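Local coordinates for protein alanine racemase (Oenococcus oeni PSU-1, PDB 3HUR) that belongs to the alanine racemase family, pairing an N-terminal TIM-barrel domain with a C-terminal domain rich in beta strands, at residues A[178-183]-A[213-218]; A[131-136]-A[165-170]; A[204-209]-A[232-237]; A[21-26]-A[35-40]. All blocks are in the same frame, centred on the assembly; numbering follows the deposited sequence.

All four contacts lie in the TIM-barrel domain. Contacts 2 and 3 lie beyond the C-terminal ends of the later barrel strands; contact 1 packs helix 174-191 on the loop that leads into strand 222-223, and contact 4 seats helix 16-30 on the first strand. Contacts 1 and 2, with centres about 12 Å apart, are joined by Gln183, whose OE1 is 3.0 Å from Ala167 N, probably a hydrogen bond. Contact 3 lies about 14 Å from contact 2, centre to centre, and carries a sulfate at the start of helix 206-211. That short helix links the set: Thr208 CG2 meets Ile218 CG2 of contact 1 at 3.8 Å, and Cys209 CB meets Ile26 CG1 of contact 4 at 3.8 Å.

Contact 1 (A[178-183]-A[213-218]); sequences AYFEEQ and HDDPRI
Arg217 grips Glu181 end-on through both terminal nitrogens, one to each carboxylate oxygen. NH1 gives the shorter bond, 2.6 Å to Glu181 OE2, and Arg217 NH2 reaches Glu181 OE1 at 3.1 Å. Both oxygens accept on their syn lone pairs, and the carboxylate and guanidinium planes lie only 5° apart, so the two groups form a nearly flat ring of paired donors and acceptors. Next to this bridge, the ring tip of Phe180 approaches Ile218, with Phe180 CZ 3.8 Å from Ile218 CD1; the two side chains point at one another. The edge of the same ring faces Asp215 OD2 at 4.3 Å.

Asp215 holds the arginine at its NE edge. Its OD1 takes Arg217 NE in the guanidinium plane at 3.1 Å and also the backbone N of Arg217, which comes from above the carboxylate plane and closes an Asx turn. A weak bond from Arg217 NH2 to Asp215 OD2 adds a further hold. The arginine chain bends at chi3 (-67°), swinging the guanidinium across to the helix. Under it, a type I beta turn runs from Asp215 to Ile218. On the helix side, Phe180 also stacks on His212 and Phe166, which places the aromatic part of the contact in the interior, while Glu181 and Arg217 are exposed.

Helix 174-191 is thus tied to the loop after helix 206-211 by a surface ion network over an apolar layer. One cation serves two carboxylates, whose Glu181 OE1 and Asp215 OD2 stand 5.4 Å apart; its charge probably offsets their mutual repulsion.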
loop_
_atom_site.group_PDB
_atom_site.type_symbol
_atom_site.label_atom_id
_atom_site.label_comp_id
_atom_site.label_asym_id
_atom_site.label_seq_id
_atom_site.Cartn_x
_atom_site.Cartn_y
_atom_site.Cartn_z
ATOM N N ALA A 178 -1.242 -7.913 -37.680
ATOM C CA ALA A 178 -1.560 -9.192 -38.343
ATOM C C ALA A 178 -2.699 -9.952 -37.671
ATOM O O ALA A 178 -3.429 -10.695 -38.341
ATOM C CB ALA A 178 -0.307 -10.101 -38.444
ATOM N N TYR A 179 -2.828 -9.801 -36.349
ATOM C CA TYR A 179 -3.986 -10.364 -35.648
ATOM C C TYR A 179 -5.249 -9.600 -36.048
ATOM O O TYR A 179 -6.321 -10.168 -36.252
ATOM C CB TYR A 179 -3.814 -10.336 -34.127
ATOM C CG TYR A 179 -4.743 -11.326 -33.479
ATOM C CD1 TYR A 179 -4.398 -12.678 -33.404
ATOM C CD2 TYR A 179 -5.994 -10.934 -32.983
ATOM C CE1 TYR A 179 -5.272 -13.629 -32.832
ATOM C CE2 TYR A 179 -6.876 -11.880 -32.389
ATOM C CZ TYR A 179 -6.508 -13.226 -32.322
ATOM O OH TYR A 179 -7.354 -14.171 -31.765
ATOM N N PHE A 180 -5.106 -8.300 -36.175
ATOM C CA PHE A 180 -6.173 -7.522 -36.717
ATOM C C PHE A 180 -6.585 -8.091 -38.073
ATOM O O PHE A 180 -7.763 -8.326 -38.278
ATOM C CB PHE A 180 -5.773 -6.055 -36.809
ATOM C CG PHE A 180 -6.882 -5.152 -37.200
ATOM C CD1 PHE A 180 -7.593 -4.458 -36.231
ATOM C CD2 PHE A 180 -7.190 -4.953 -38.549
ATOM C CE1 PHE A 180 -8.616 -3.599 -36.579
ATOM C CE2 PHE A 180 -8.202 -4.092 -38.924
ATOM C CZ PHE A 180 -8.937 -3.412 -37.925
ATOM N N GLU A 181 -5.641 -8.352 -38.981
ATOM C CA GLU A 181 -6.017 -8.841 -40.321
ATOM C C GLU A 181 -6.684 -10.181 -40.188
ATOM O O GLU A 181 -7.691 -10.434 -40.841
ATOM C CB GLU A 181 -4.823 -8.953 -41.298
ATOM C CG GLU A 181 -4.233 -7.599 -41.744
ATOM C CD GLU A 181 -5.275 -6.670 -42.346
ATOM O OE1 GLU A 181 -5.264 -5.455 -42.029
ATOM O OE2 GLU A 181 -6.110 -7.171 -43.141
ATOM N N GLU A 182 -6.135 -11.037 -39.340
ATOM C CA GLU A 182 -6.678 -12.375 -39.174
ATOM C C GLU A 182 -8.135 -12.299 -38.734
ATOM O O GLU A 182 -9.002 -12.978 -39.304
ATOM C CB GLU A 182 -5.859 -13.150 -38.157
ATOM C CG GLU A 182 -6.276 -14.575 -37.959
ATOM C CD GLU A 182 -5.377 -15.326 -36.952
ATOM O OE1 GLU A 182 -4.229 -14.871 -36.663
ATOM O OE2 GLU A 182 -5.823 -16.389 -36.453
ATOM N N GLN A 183 -8.416 -11.446 -37.753
ATOM C CA GLN A 183 -9.787 -11.287 -37.273
ATOM C C GLN A 183 -10.710 -10.765 -38.381
ATOM O O GLN A 183 -11.833 -11.257 -38.562
ATOM C CB GLN A 183 -9.829 -10.349 -36.060
ATOM C CG GLN A 183 -9.245 -10.936 -34.765
ATOM C CD GLN A 183 -9.699 -10.188 -33.506
ATOM O OE1 GLN A 183 -9.230 -9.084 -33.198
ATOM N NE2 GLN A 183 -10.620 -10.792 -32.794
ATOM N N HIS A 213 -10.614 4.524 -38.606
ATOM C CA HIS A 213 -11.809 5.121 -39.205
ATOM C C HIS A 213 -11.759 5.249 -40.739
ATOM O O HIS A 213 -12.778 5.541 -41.364
ATOM C CB HIS A 213 -12.108 6.472 -38.581
ATOM C CG HIS A 213 -11.174 7.549 -38.992
ATOM N ND1 HIS A 213 -11.614 8.823 -39.284
ATOM C CD2 HIS A 213 -9.825 7.569 -39.125
ATOM C CE1 HIS A 213 -10.574 9.576 -39.602
ATOM N NE2 HIS A 213 -9.475 8.842 -39.511
ATOM N N ASP A 214 -10.589 5.058 -41.337
ATOM C CA ASP A 214 -10.464 5.245 -42.783
ATOM C C ASP A 214 -10.381 3.935 -43.534
ATOM O O ASP A 214 -10.305 3.930 -44.748
ATOM C CB ASP A 214 -9.226 6.080 -43.089
ATOM C CG ASP A 214 -9.428 7.554 -42.794
ATOM O OD1 ASP A 214 -10.600 8.012 -42.775
ATOM O OD2 ASP A 214 -8.410 8.261 -42.594
ATOM N N ASP A 215 -10.381 2.828 -42.817
ATOM C CA ASP A 215 -10.401 1.535 -43.436
ATOM C C ASP A 215 -11.833 1.182 -43.866
ATOM O O ASP A 215 -12.696 0.886 -43.021
ATOM C CB ASP A 215 -9.856 0.497 -42.469
ATOM C CG ASP A 215 -9.671 -0.867 -43.112
ATOM O OD1 ASP A 215 -10.065 -1.052 -44.293
ATOM O OD2 ASP A 215 -9.144 -1.769 -42.418
ATOM N N PRO A 216 -12.094 1.181 -45.188
ATOM C CA PRO A 216 -13.440 0.879 -45.722
ATOM C C PRO A 216 -13.922 -0.527 -45.433
ATOM O O PRO A 216 -15.101 -0.813 -45.590
ATOM C CB PRO A 216 -13.266 1.050 -47.222
ATOM C CG PRO A 216 -12.081 1.954 -47.372
ATOM C CD PRO A 216 -11.168 1.601 -46.249
ATOM N N ARG A 217 -13.015 -1.406 -45.029
ATOM C CA ARG A 217 -13.381 -2.782 -44.747
ATOM C C ARG A 217 -14.131 -2.913 -43.418
ATOM O O ARG A 217 -14.750 -3.964 -43.137
ATOM C CB ARG A 217 -12.124 -3.641 -44.681
ATOM C CG ARG A 217 -11.370 -3.852 -46.021
ATOM C CD ARG A 217 -10.081 -4.666 -45.818
ATOM N NE ARG A 217 -9.101 -3.932 -45.030
ATOM C CZ ARG A 217 -8.021 -4.459 -44.457
ATOM N NH1 ARG A 217 -7.751 -5.738 -44.576
ATOM N NH2 ARG A 217 -7.205 -3.692 -43.732
ATOM N N ILE A 218 -14.023 -1.881 -42.579
ATOM C CA ILE A 218 -14.715 -1.865 -41.301
ATOM C C ILE A 218 -16.054 -1.161 -41.508
ATOM O O ILE A 218 -16.110 -0.050 -42.042
ATOM C CB ILE A 218 -13.907 -1.123 -40.198
ATOM C CG1 ILE A 218 -12.461 -1.628 -40.099
ATOM C CG2 ILE A 218 -14.556 -1.299 -38.861
ATOM C CD1 ILE A 218 -12.333 -3.063 -39.646
#

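Contact 2 (A[131-136]-A[165-170]); sequences TGMTRI and HFATAD
A sparse apolar loop-to-loop contact between Met133 and Ala167 joins two neighbouring beta-alpha loops of the TIM barrel, those that follow the parallel strands 123-128 and 157-163 and lead into helices 141-153 and 174-191. The methyl of Ala167 lies against the root of the Met133 side chain, its CB 4.1 Å from Met133 CB. Met133 CG stands anti to the backbone N (chi1 -157°) and remains beside the same methyl, before the chain bends at chi2 and chi3. Two residues earlier in each loop, Thr131 approaches the backbone of His165, with Thr131 OG1 4.3 Å from His165 O; that hydroxyl is hydrogen-bonded to Thr164 OG1.

Gln183 of helix 174-191 spans the two loops, its OE1 accepting from Ala167 N while NE2 makes a weak bond to Thr131 O. Within the 131-136 loop an inverse gamma turn bends the chain at Met133, its bond from Thr134 N to Gly132 O weak, after Gly132 with a positive phi. Arg135 turns from the contact to the carbonyls of Tyr354 and Ser355 and packs on Leu3 of the second subunit. Thr134 closes an ST turn, its OG1 accepting an almost straight bond (174°) from Ile136 N at 2.9 Å.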
loop_
_atom_site.group_PDB
_atom_site.type_symbol
_atom_site.label_atom_id
_atom_site.label_comp_id
_atom_site.label_asym_id
_atom_site.label_seq_id
_atom_site.Cartn_x
_atom_site.Cartn_y
_atom_site.Cartn_z
ATOM N N THR A 131 -14.712 -13.973 -34.040
ATOM C CA THR A 131 -13.604 -13.891 -34.966
ATOM C C THR A 131 -12.291 -14.082 -34.228
ATOM O O THR A 131 -11.249 -13.619 -34.686
ATOM C CB THR A 131 -13.553 -12.549 -35.687
ATOM O OG1 THR A 131 -13.163 -11.524 -34.770
ATOM C CG2 THR A 131 -14.880 -12.211 -36.292
ATOM N N GLY A 132 -12.314 -14.747 -33.081
ATOM C CA GLY A 132 -11.053 -15.138 -32.467
ATOM C C GLY A 132 -10.931 -15.163 -30.964
ATOM O O GLY A 132 -10.892 -16.237 -30.353
ATOM N N MET A 133 -10.817 -13.991 -30.359
ATOM C CA MET A 133 -10.273 -13.911 -28.988
ATOM C C MET A 133 -11.365 -14.037 -27.882
ATOM O O MET A 133 -11.391 -13.271 -26.908
ATOM C CB MET A 133 -9.503 -12.583 -28.852
ATOM C CG MET A 133 -8.456 -12.576 -27.756
ATOM S SD MET A 133 -6.944 -13.422 -28.241
ATOM C CE MET A 133 -5.797 -12.017 -28.178
ATOM N N THR A 134 -12.276 -14.990 -28.026
ATOM C CA THR A 134 -13.427 -15.029 -27.137
ATOM C C THR A 134 -14.081 -16.366 -27.260
ATOM O O THR A 134 -13.758 -17.113 -28.185
ATOM C CB THR A 134 -14.435 -13.927 -27.479
ATOM O OG1 THR A 134 -15.746 -14.336 -27.083
ATOM C CG2 THR A 134 -14.443 -13.625 -28.961
ATOM N N ARG A 135 -14.972 -16.688 -26.326
ATOM C CA ARG A 135 -15.686 -17.971 -26.364
ATOM C C ARG A 135 -17.188 -17.785 -26.564
ATOM O O ARG A 135 -17.945 -18.744 -26.569
ATOM C CB ARG A 135 -15.406 -18.748 -25.092
ATOM C CG ARG A 135 -13.915 -18.914 -24.810
ATOM C CD ARG A 135 -13.639 -19.309 -23.378
ATOM N NE ARG A 135 -14.357 -20.524 -23.001
ATOM C CZ ARG A 135 -14.412 -21.014 -21.765
ATOM N NH1 ARG A 135 -13.781 -20.401 -20.764
ATOM N NH2 ARG A 135 -15.117 -22.115 -21.529
ATOM N N ILE A 136 -17.607 -16.539 -26.753
ATOM C CA ILE A 136 -19.006 -16.217 -26.872
ATOM C C ILE A 136 -19.376 -16.188 -28.357
ATOM O O ILE A 136 -18.685 -15.552 -29.183
ATOM C CB ILE A 136 -19.345 -14.828 -26.240
ATOM C CG1 ILE A 136 -18.619 -14.598 -24.890
ATOM C CG2 ILE A 136 -20.846 -14.706 -26.050
ATOM C CD1 ILE A 136 -18.864 -13.133 -24.230
ATOM N N HIS A 165 -15.783 -7.705 -32.292
ATOM C CA HIS A 165 -14.825 -6.587 -32.108
ATOM C C HIS A 165 -13.431 -7.134 -32.164
ATOM O O HIS A 165 -13.215 -8.336 -31.915
ATOM C CB HIS A 165 -14.975 -5.946 -30.727
ATOM C CG HIS A 165 -14.548 -6.863 -29.630
ATOM N ND1 HIS A 165 -13.364 -6.696 -28.952
ATOM C CD2 HIS A 165 -15.083 -8.031 -29.195
ATOM C CE1 HIS A 165 -13.215 -7.699 -28.100
ATOM N NE2 HIS A 165 -14.238 -8.528 -28.240
ATOM N N PHE A 166 -12.506 -6.212 -32.374
ATOM C CA PHE A 166 -11.114 -6.500 -32.599
ATOM C C PHE A 166 -10.325 -6.295 -31.312
ATOM O O PHE A 166 -10.295 -5.219 -30.784
ATOM C CB PHE A 166 -10.594 -5.588 -33.735
ATOM C CG PHE A 166 -11.310 -5.831 -35.048
ATOM C CD1 PHE A 166 -10.951 -6.903 -35.870
ATOM C CD2 PHE A 166 -12.387 -5.057 -35.432
ATOM C CE1 PHE A 166 -11.657 -7.180 -37.055
ATOM C CE2 PHE A 166 -13.068 -5.318 -36.623
ATOM C CZ PHE A 166 -12.691 -6.381 -37.436
ATOM N N ALA A 167 -9.679 -7.350 -30.833
ATOM C CA ALA A 167 -8.864 -7.298 -29.641
ATOM C C ALA A 167 -7.624 -6.434 -29.747
ATOM O O ALA A 167 -7.165 -5.903 -28.740
ATOM C CB ALA A 167 -8.459 -8.678 -29.250
ATOM N N THR A 168 -7.046 -6.271 -30.922
ATOM C CA THR A 168 -5.736 -5.660 -30.950
ATOM C C THR A 168 -5.733 -4.318 -31.662
ATOM O O THR A 168 -4.680 -3.807 -32.072
ATOM C CB THR A 168 -4.698 -6.629 -31.538
ATOM O OG1 THR A 168 -5.095 -6.983 -32.856
ATOM C CG2 THR A 168 -4.564 -7.917 -30.644
ATOM N N ALA A 169 -6.904 -3.711 -31.765
ATOM C CA ALA A 169 -6.992 -2.368 -32.312
ATOM C C ALA A 169 -6.292 -1.338 -31.400
ATOM O O ALA A 169 -5.774 -0.354 -31.900
ATOM C CB ALA A 169 -8.458 -1.990 -32.552
ATOM N N ASP A 170 -6.273 -1.583 -30.080
ATOM C CA ASP A 170 -5.646 -0.686 -29.073
ATOM C C ASP A 170 -4.187 -1.011 -28.728
ATOM O O ASP A 170 -3.579 -0.330 -27.879
ATOM C CB ASP A 170 -6.454 -0.673 -27.762
ATOM C CG ASP A 170 -6.376 -2.011 -26.973
ATOM O OD1 ASP A 170 -5.857 -3.028 -27.495
ATOM O OD2 ASP A 170 -6.867 -2.046 -25.816
#

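Contact 3 (A[204-209]-A[232-237]); sequences ANSATC and VNVSNG. With SO4 (sulfate ion), chain B.
Ser206 OG is held by three groups: it is hydrogen-bonded to the backbone nitrogens of Gly226 and Leu228 and to sulfate O4 at 2.5 Å, a distance so short that the exact placing of the ion is doubtful. The backbone N of Ser206 adds a weak bond to the same sulfate O4 at 3.1 Å. Behind the hydroxyl, Ser206 CB packs on Val234 CG2 at 4.0 Å, and the other branch of the valine, CG1, reaches Ala207 CB at 4.3 Å. Val234 thus straddles the first turn of the helix with both methyls: chi1 of 166° sends CG1 away from its own backbone N and leaves CG2 beside that nitrogen, facing the serine.

Asn205 caps this helix. Its OD1 accepts from Thr208 N at 2.8 Å, nearly along the C=O axis, and from Thr208 OG1 at 2.8 Å, a donor standing 56° out of the carbonyl plane. Two bonds on OD1 and a weak one from ND2 to Phe166 O probably set the rotation of the amide; sulfate O2 lies 3.4 Å from Asn205 CB. Across the contact, a type I beta turn from Asn233 to Asn236 carries Val234.

Sulfate, probably from the crystallisation liquor, is also bound by Gln227 N. It therefore sits where the seventh and eighth barrel strands give way to their following segments, the place where many TIM barrels bind phosphate groups. Backbone N-H groups, a serine hydroxyl and the positive end of the helix dipole would suit an oxyanion, so the site is consistent with a phosphate-binding pocket.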
loop_
_atom_site.group_PDB
_atom_site.type_symbol
_atom_site.label_atom_id
_atom_site.label_comp_id
_atom_site.label_asym_id
_atom_site.label_seq_id
_atom_site.Cartn_x
_atom_site.Cartn_y
_atom_site.Cartn_z
ATOM N N ALA A 204 -17.108 -1.912 -34.585
ATOM C CA ALA A 204 -16.110 -0.986 -34.030
ATOM C C ALA A 204 -16.251 -0.694 -32.535
ATOM O O ALA A 204 -17.183 0.011 -32.116
ATOM C CB ALA A 204 -16.166 0.304 -34.785
ATOM N N ASN A 205 -15.295 -1.195 -31.744
ATOM C CA ASN A 205 -15.109 -0.738 -30.342
ATOM C C ASN A 205 -14.376 0.576 -30.382
ATOM O O ASN A 205 -14.258 1.172 -31.447
ATOM C CB ASN A 205 -14.359 -1.763 -29.498
ATOM C CG ASN A 205 -12.929 -1.965 -29.957
ATOM O OD1 ASN A 205 -12.378 -1.165 -30.738
ATOM N ND2 ASN A 205 -12.309 -3.047 -29.476
ATOM N N SER A 206 -13.922 1.062 -29.223
ATOM C CA SER A 206 -13.365 2.416 -29.128
ATOM C C SER A 206 -12.132 2.558 -29.988
ATOM O O SER A 206 -11.913 3.571 -30.645
ATOM C CB SER A 206 -12.989 2.761 -27.668
ATOM O OG SER A 206 -14.094 3.204 -26.876
ATOM N N ALA A 207 -11.292 1.553 -29.903
ATOM C CA ALA A 207 -9.988 1.577 -30.524
ATOM C C ALA A 207 -10.155 1.494 -32.082
ATOM O O ALA A 207 -9.522 2.252 -32.839
ATOM C CB ALA A 207 -9.131 0.411 -29.958
ATOM N N THR A 208 -11.059 0.615 -32.520
ATOM C CA THR A 208 -11.412 0.516 -33.887
ATOM C C THR A 208 -11.924 1.856 -34.356
ATOM O O THR A 208 -11.493 2.361 -35.413
ATOM C CB THR A 208 -12.439 -0.573 -34.132
ATOM O OG1 THR A 208 -12.050 -1.762 -33.439
ATOM C CG2 THR A 208 -12.514 -0.904 -35.624
ATOM N N CYS A 209 -12.790 2.489 -33.582
ATOM C CA CYS A 209 -13.301 3.794 -34.008
ATOM C C CYS A 209 -12.175 4.818 -34.152
ATOM O O CYS A 209 -12.155 5.626 -35.108
ATOM C CB CYS A 209 -14.368 4.330 -33.030
ATOM S SG CYS A 209 -15.954 3.450 -33.048
ATOM N N VAL A 232 -10.343 9.525 -22.127
ATOM C CA VAL A 232 -9.003 9.015 -21.916
ATOM C C VAL A 232 -8.470 8.362 -23.198
ATOM O O VAL A 232 -9.237 8.039 -24.111
ATOM C CB VAL A 232 -8.940 7.929 -20.800
ATOM C CG1 VAL A 232 -9.454 8.472 -19.492
ATOM C CG2 VAL A 232 -9.647 6.653 -21.235
ATOM N N ASN A 233 -7.152 8.123 -23.207
ATOM C CA ASN A 233 -6.481 7.318 -24.212
ATOM C C ASN A 233 -6.652 5.835 -23.967
ATOM O O ASN A 233 -5.992 5.272 -23.131
ATOM C CB ASN A 233 -4.983 7.635 -24.228
ATOM C CG ASN A 233 -4.304 7.174 -25.512
ATOM O OD1 ASN A 233 -3.489 7.908 -26.085
ATOM N ND2 ASN A 233 -4.674 5.986 -25.997
ATOM N N VAL A 234 -7.500 5.192 -24.747
ATOM C CA VAL A 234 -7.727 3.728 -24.654
ATOM C C VAL A 234 -6.503 2.755 -24.853
ATOM O O VAL A 234 -6.542 1.607 -24.420
ATOM C CB VAL A 234 -8.894 3.383 -25.617
ATOM C CG1 VAL A 234 -9.022 1.859 -25.892
ATOM C CG2 VAL A 234 -10.190 3.953 -25.014
ATOM N N SER A 235 -5.422 3.228 -25.467
ATOM C CA SER A 235 -4.243 2.390 -25.793
ATOM C C SER A 235 -3.215 2.206 -24.663
ATOM O O SER A 235 -2.196 1.539 -24.865
ATOM C CB SER A 235 -3.516 3.005 -26.987
ATOM O OG SER A 235 -2.836 4.184 -26.604
ATOM N N ASN A 236 -3.500 2.781 -23.485
ATOM C CA ASN A 236 -2.553 2.928 -22.353
ATOM C C ASN A 236 -1.108 3.227 -22.717
ATOM O O ASN A 236 -0.218 2.444 -22.462
ATOM C CB ASN A 236 -2.696 1.832 -21.260
ATOM C CG ASN A 236 -2.327 0.440 -21.719
ATOM O OD1 ASN A 236 -3.198 -0.443 -21.821
ATOM N ND2 ASN A 236 -1.028 0.194 -21.921
ATOM N N GLY A 237 -0.885 4.384 -23.317
ATOM C CA GLY A 237 0.466 4.796 -23.710
ATOM C C GLY A 237 0.902 4.431 -25.132
ATOM O O GLY A 237 1.516 5.259 -25.823
HETATM S S SO4 B . -14.393 -0.419 -25.535
HETATM O O1 SO4 B . -13.858 0.037 -24.277
HETATM O O2 SO4 B . -13.472 -1.235 -26.283
HETATM O O3 SO4 B . -15.484 -1.308 -25.266
HETATM O O4 SO4 B . -14.682 0.819 -26.242
#

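Contact 4 (A[21-26]-A[35-40]); sequences HNLQEI and VYAVLK
Leu23 pushes its forked end over Val35 and Ala37, residues two apart on strand 34-38. The branches divide the work: Leu23 CD1 meets Ala37 CB at 4.0 Å, while Leu23 CD2 lies 4.2 Å from Val35 CG1. CG stands anti to the carbonyl carbon of Leu23 (chi1 -77°), which carries the fork from the helix down to the strand. Val35 answers with CG1, placed opposite its backbone N by a chi1 of 171°. The backbones come nearest at this pair, with Leu23 CA 7.6 Å from Val35 CA.

All three side chains are buried, and the helix and strand segments together bury 138 Å². Phe55 touches both Leu23 and Ala37, extending the apolar layer towards helix 48-57. In the other direction, Ile26 and Val35 both touch Ile223 of strand 222-223, so helix 16-30 lies over the seam where the first and last strands of the sheet pair. Tyr36, between Val35 and Ala37, points away from the helix and meets Phe160 of strand 157-163. Alternation of residues between the outer helices and the barrel interior is characteristic of a TIM-barrel strand.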
loop_
_atom_site.group_PDB
_atom_site.type_symbol
_atom_site.label_atom_id
_atom_site.label_comp_id
_atom_site.label_asym_id
_atom_site.label_seq_id
_atom_site.Cartn_x
_atom_site.Cartn_y
_atom_site.Cartn_z
ATOM N N HIS A 21 -20.543 15.532 -26.349
ATOM C CA HIS A 21 -19.666 16.003 -27.362
ATOM C C HIS A 21 -18.756 14.892 -27.865
ATOM O O HIS A 21 -18.545 14.766 -29.065
ATOM C CB HIS A 21 -18.867 17.165 -26.781
ATOM C CG HIS A 21 -17.827 17.710 -27.696
ATOM N ND1 HIS A 21 -18.086 18.726 -28.598
ATOM C CD2 HIS A 21 -16.509 17.419 -27.818
ATOM C CE1 HIS A 21 -16.978 19.016 -29.256
ATOM N NE2 HIS A 21 -16.004 18.244 -28.796
ATOM N N ASN A 22 -18.216 14.081 -26.969
ATOM C CA ASN A 22 -17.374 12.961 -27.399
ATOM C C ASN A 22 -18.143 11.959 -28.264
ATOM O O ASN A 22 -17.585 11.430 -29.220
ATOM C CB ASN A 22 -16.726 12.235 -26.214
ATOM C CG ASN A 22 -15.679 13.051 -25.519
ATOM O OD1 ASN A 22 -15.189 14.051 -26.028
ATOM N ND2 ASN A 22 -15.322 12.617 -24.340
ATOM N N LEU A 23 -19.405 11.688 -27.934
ATOM C CA LEU A 23 -20.196 10.757 -28.759
ATOM C C LEU A 23 -20.440 11.379 -30.128
ATOM O O LEU A 23 -20.300 10.724 -31.144
ATOM C CB LEU A 23 -21.522 10.368 -28.110
ATOM C CG LEU A 23 -21.454 9.330 -26.987
ATOM C CD1 LEU A 23 -22.847 8.718 -26.709
ATOM C CD2 LEU A 23 -20.456 8.262 -27.311
ATOM N N GLN A 24 -20.797 12.655 -30.131
ATOM C CA GLN A 24 -20.919 13.416 -31.358
ATOM C C GLN A 24 -19.634 13.404 -32.250
ATOM O O GLN A 24 -19.736 13.216 -33.451
ATOM C CB GLN A 24 -21.380 14.844 -31.032
ATOM C CG GLN A 24 -22.892 14.922 -30.611
ATOM C CD GLN A 24 -23.248 16.165 -29.733
ATOM O OE1 GLN A 24 -22.377 16.984 -29.369
ATOM N NE2 GLN A 24 -24.525 16.287 -29.385
ATOM N N GLU A 25 -18.445 13.590 -31.676
ATOM C CA GLU A 25 -17.201 13.623 -32.452
ATOM C C GLU A 25 -16.925 12.330 -33.109
ATOM O O GLU A 25 -16.540 12.291 -34.279
ATOM C CB GLU A 25 -15.978 13.904 -31.586
ATOM C CG GLU A 25 -15.822 15.336 -31.194
ATOM C CD GLU A 25 -15.336 16.190 -32.322
ATOM O OE1 GLU A 25 -14.249 15.897 -32.896
ATOM O OE2 GLU A 25 -16.046 17.167 -32.604
ATOM N N ILE A 26 -17.071 11.265 -32.340
ATOM C CA ILE A 26 -16.678 9.972 -32.832
ATOM C C ILE A 26 -17.699 9.444 -33.860
ATOM O O ILE A 26 -17.391 8.529 -34.639
ATOM C CB ILE A 26 -16.412 8.977 -31.683
ATOM C CG1 ILE A 26 -15.504 7.857 -32.167
ATOM C CG2 ILE A 26 -17.707 8.395 -31.136
ATOM C CD1 ILE A 26 -14.096 8.301 -32.526
ATOM N N VAL A 35 -25.158 5.034 -32.935
ATOM C CA VAL A 35 -24.142 4.997 -31.866
ATOM C C VAL A 35 -24.742 4.323 -30.643
ATOM O O VAL A 35 -25.764 4.777 -30.155
ATOM C CB VAL A 35 -23.642 6.379 -31.494
ATOM C CG1 VAL A 35 -22.755 6.322 -30.247
ATOM C CG2 VAL A 35 -22.892 6.952 -32.631
ATOM N N TYR A 36 -24.128 3.211 -30.236
ATOM C CA TYR A 36 -24.438 2.465 -29.034
ATOM C C TYR A 36 -23.394 2.779 -27.952
ATOM O O TYR A 36 -22.231 2.371 -28.070
ATOM C CB TYR A 36 -24.354 0.970 -29.303
ATOM C CG TYR A 36 -25.240 0.453 -30.401
ATOM C CD1 TYR A 36 -25.085 -0.838 -30.879
ATOM C CD2 TYR A 36 -26.241 1.243 -30.966
ATOM C CE1 TYR A 36 -25.885 -1.326 -31.871
ATOM C CE2 TYR A 36 -27.040 0.756 -31.956
ATOM C CZ TYR A 36 -26.853 -0.522 -32.411
ATOM O OH TYR A 36 -27.677 -1.002 -33.390
ATOM N N ALA A 37 -23.814 3.482 -26.900
ATOM C CA ALA A 37 -22.903 3.961 -25.843
ATOM C C ALA A 37 -22.681 2.832 -24.883
ATOM O O ALA A 37 -23.651 2.298 -24.355
ATOM C CB ALA A 37 -23.516 5.115 -25.132
ATOM N N VAL A 38 -21.425 2.413 -24.717
ATOM C CA VAL A 38 -21.115 1.337 -23.810
ATOM C C VAL A 38 -20.804 1.971 -22.442
ATOM O O VAL A 38 -19.949 2.818 -22.315
ATOM C CB VAL A 38 -19.945 0.436 -24.328
ATOM C CG1 VAL A 38 -19.672 -0.712 -23.362
ATOM C CG2 VAL A 38 -20.238 -0.152 -25.715
ATOM N N LEU A 39 -21.515 1.513 -21.429
ATOM C CA LEU A 39 -21.413 2.016 -20.106
ATOM C C LEU A 39 -21.161 0.863 -19.159
ATOM O O LEU A 39 -22.078 0.356 -18.529
ATOM C CB LEU A 39 -22.739 2.655 -19.746
ATOM C CG LEU A 39 -22.995 3.973 -20.470
ATOM C CD1 LEU A 39 -24.279 4.523 -19.929
ATOM C CD2 LEU A 39 -21.816 4.981 -20.271
ATOM N N LYS A 40 -19.930 0.417 -19.029
ATOM C CA LYS A 40 -19.666 -0.650 -18.095
ATOM C C LYS A 40 -19.133 -0.048 -16.806
ATOM O O LYS A 40 -18.619 1.077 -16.797
ATOM C CB LYS A 40 -18.670 -1.613 -18.685
ATOM C CG LYS A 40 -19.057 -2.171 -20.043
ATOM C CD LYS A 40 -17.912 -2.984 -20.563
ATOM C CE LYS A 40 -18.214 -3.776 -21.831
ATOM N NZ LYS A 40 -16.934 -4.482 -22.164
#